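Local coordinates for protein type III Pentaketide Synthase (Neurospora crassa, PDB 3EUO) that probably acts as an acyltransferase of the chalcone and stilbene synthase family, building pentaketide products as a fungal type III polyketide synthase, at residues 4-9 against 220-225. Sequence-based numbering, arbitrary orientation.
Sequences SITGLG and KPAIYD
Ile5 and Tyr224 form an antiparallel hydrogen-bonded pair where a loop, 220-223, runs into strand 224-233 alongside strand 4-11, two central neighbours in the large mixed sheet. The amide of Ile5 gives a firm bond to Tyr224 O (2.7 Å), the donor tilted 20° from the carbonyl plane. In return Ile5 O accepts two N-H groups, a short one from Ile223 N (2.8 Å), nearly in line with the carbonyl, and a weak one from Tyr224 N (3.3 Å). With Ile223 and Tyr224 both set against Ile5, this is a classic beta bulge. In this thiolase-like fold strand 4-11 lies between strands 204-211 and 224-233, so the pairing links the N-terminal strand to one more than two hundred residues later. Ile223, whose side chain points toward strand 4-11, suits its place because its branches offer several carbons to Leu8: CG1 lies beside its own backbone N (chi1 -61°), and CG2 meets Leu8 CD1 (3.8 Å). CD1 is pressed tightly against Thr6 O (3.1 Å), with chi2 at 99°, away from a staggered value. With an alanine here, CG1, CG2 and CD1 would be gone, and Leu8 CD1 would probably lose most of the apolar surface it meets in 220-225. Leu8 also presents CD2 to the edge of the Tyr224 ring, whose hydroxyl is hydrogen-bonded to Leu339 O. On the Ser4 side, Ala222 CB packs on Ser4 CB (3.7 Å), a place for small side chains, while Asp225 OD1, salt-bridged to Arg379, lies 3.4 Å from Ser4 CB. Beyond the bulge, one water donates to Thr6 O (2.7 Å) and, weakly, to Pro221 O.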
loop_
_atom_site.group_PDB
_atom_site.type_symbol
_atom_site.label_atom_id
_atom_site.label_comp_id
_atom_site.label_asym_id
_atom_site.label_seq_id
_atom_site.Cartn_x
_atom_site.Cartn_y
_atom_site.Cartn_z
ATOM N N SER A 4 3.221 7.584 21.600
ATOM C CA SER A 4 4.639 7.518 21.919
ATOM C C SER A 4 5.337 6.395 21.164
ATOM O O SER A 4 4.755 5.322 20.943
ATOM C CB SER A 4 4.853 7.360 23.428
ATOM O OG SER A 4 4.414 6.088 23.875
ATOM N N ILE A 5 6.581 6.662 20.772
ATOM C CA ILE A 5 7.460 5.648 20.187
ATOM C C ILE A 5 8.183 4.961 21.337
ATOM O O ILE A 5 9.002 5.577 22.019
ATOM C CB ILE A 5 8.469 6.272 19.185
ATOM C CG1 ILE A 5 7.730 6.847 17.964
ATOM C CG2 ILE A 5 9.520 5.239 18.755
ATOM C CD1 ILE A 5 8.611 7.700 17.018
ATOM N N THR A 6 7.867 3.687 21.549
ATOM C CA THR A 6 8.351 2.953 22.725
ATOM C C THR A 6 9.513 2.009 22.414
ATOM O O THR A 6 10.153 1.474 23.323
ATOM C CB THR A 6 7.227 2.178 23.406
ATOM O OG1 THR A 6 6.572 1.353 22.439
ATOM C CG2 THR A 6 6.212 3.132 24.019
ATOM N N GLY A 7 9.788 1.815 21.129
ATOM C CA GLY A 7 10.964 1.055 20.713
ATOM C C GLY A 7 11.346 1.394 19.289
ATOM O O GLY A 7 10.496 1.807 18.500
ATOM N N LEU A 8 12.629 1.234 18.972
ATOM C CA LEU A 8 13.124 1.388 17.607
ATOM C C LEU A 8 14.122 0.278 17.347
ATOM O O LEU A 8 14.843 -0.144 18.260
ATOM C CB LEU A 8 13.813 2.747 17.397
ATOM C CG LEU A 8 13.064 4.049 17.686
ATOM C CD1 LEU A 8 13.293 4.514 19.133
ATOM C CD2 LEU A 8 13.511 5.136 16.708
ATOM N N GLY A 9 14.160 -0.192 16.106
ATOM C CA GLY A 9 15.127 -1.192 15.682
ATOM C C GLY A 9 15.562 -0.951 14.255
ATOM O O GLY A 9 14.770 -0.505 13.415
ATOM N N LYS A 220 5.233 4.719 32.331
ATOM C CA LYS A 220 5.818 3.846 31.311
ATOM C C LYS A 220 6.838 4.614 30.468
ATOM O O LYS A 220 6.536 5.702 29.978
ATOM C CB LYS A 220 4.721 3.265 30.406
ATOM C CG LYS A 220 5.170 2.117 29.496
ATOM C CD LYS A 220 5.337 0.816 30.280
ATOM C CE LYS A 220 5.621 -0.364 29.356
ATOM N NZ LYS A 220 6.035 -1.580 30.117
ATOM N N PRO A 221 8.046 4.046 30.294
ATOM C CA PRO A 221 9.080 4.712 29.505
ATOM C C PRO A 221 8.725 4.758 28.021
ATOM O O PRO A 221 7.988 3.901 27.523
ATOM C CB PRO A 221 10.318 3.827 29.716
ATOM C CG PRO A 221 9.991 2.937 30.868
ATOM C CD PRO A 221 8.517 2.755 30.824
ATOM N N ALA A 222 9.227 5.777 27.337
ATOM C CA ALA A 222 9.136 5.869 25.888
ATOM C C ALA A 222 10.380 6.597 25.411
ATOM O O ALA A 222 11.077 7.226 26.210
ATOM C CB ALA A 222 7.884 6.612 25.470
ATOM N N ILE A 223 10.673 6.492 24.119
ATOM C CA ILE A 223 11.838 7.162 23.554
ATOM C C ILE A 223 11.440 8.548 23.055
ATOM O O ILE A 223 12.088 9.542 23.385
ATOM C CB ILE A 223 12.516 6.327 22.437
ATOM C CG1 ILE A 223 13.012 4.992 22.989
ATOM C CG2 ILE A 223 13.713 7.055 21.878
ATOM C CD1 ILE A 223 12.110 3.862 22.721
ATOM N N TYR A 224 10.363 8.605 22.273
ATOM C CA TYR A 224 9.824 9.863 21.768
ATOM C C TYR A 224 8.323 9.866 21.970
ATOM O O TYR A 224 7.689 8.813 21.889
ATOM C CB TYR A 224 10.077 10.019 20.265
ATOM C CG TYR A 224 11.520 10.004 19.816
ATOM C CD1 TYR A 224 12.326 11.141 19.945
ATOM C CD2 TYR A 224 12.070 8.871 19.223
ATOM C CE1 TYR A 224 13.653 11.137 19.517
ATOM C CE2 TYR A 224 13.399 8.859 18.783
ATOM C CZ TYR A 224 14.181 9.999 18.935
ATOM O OH TYR A 224 15.492 9.985 18.501
ATOM N N ASP A 225 7.761 11.041 22.233
ATOM C CA ASP A 225 6.318 11.250 22.118
ATOM C C ASP A 225 6.031 11.896 20.762
ATOM O O ASP A 225 6.751 12.801 20.339
ATOM C CB ASP A 225 5.808 12.151 23.240
ATOM C CG ASP A 225 6.015 11.549 24.614
ATOM O OD1 ASP A 225 5.571 10.405 24.843
ATOM O OD2 ASP A 225 6.622 12.223 25.468
HETATM O O HOH W 1 10.279 2.374 25.827
#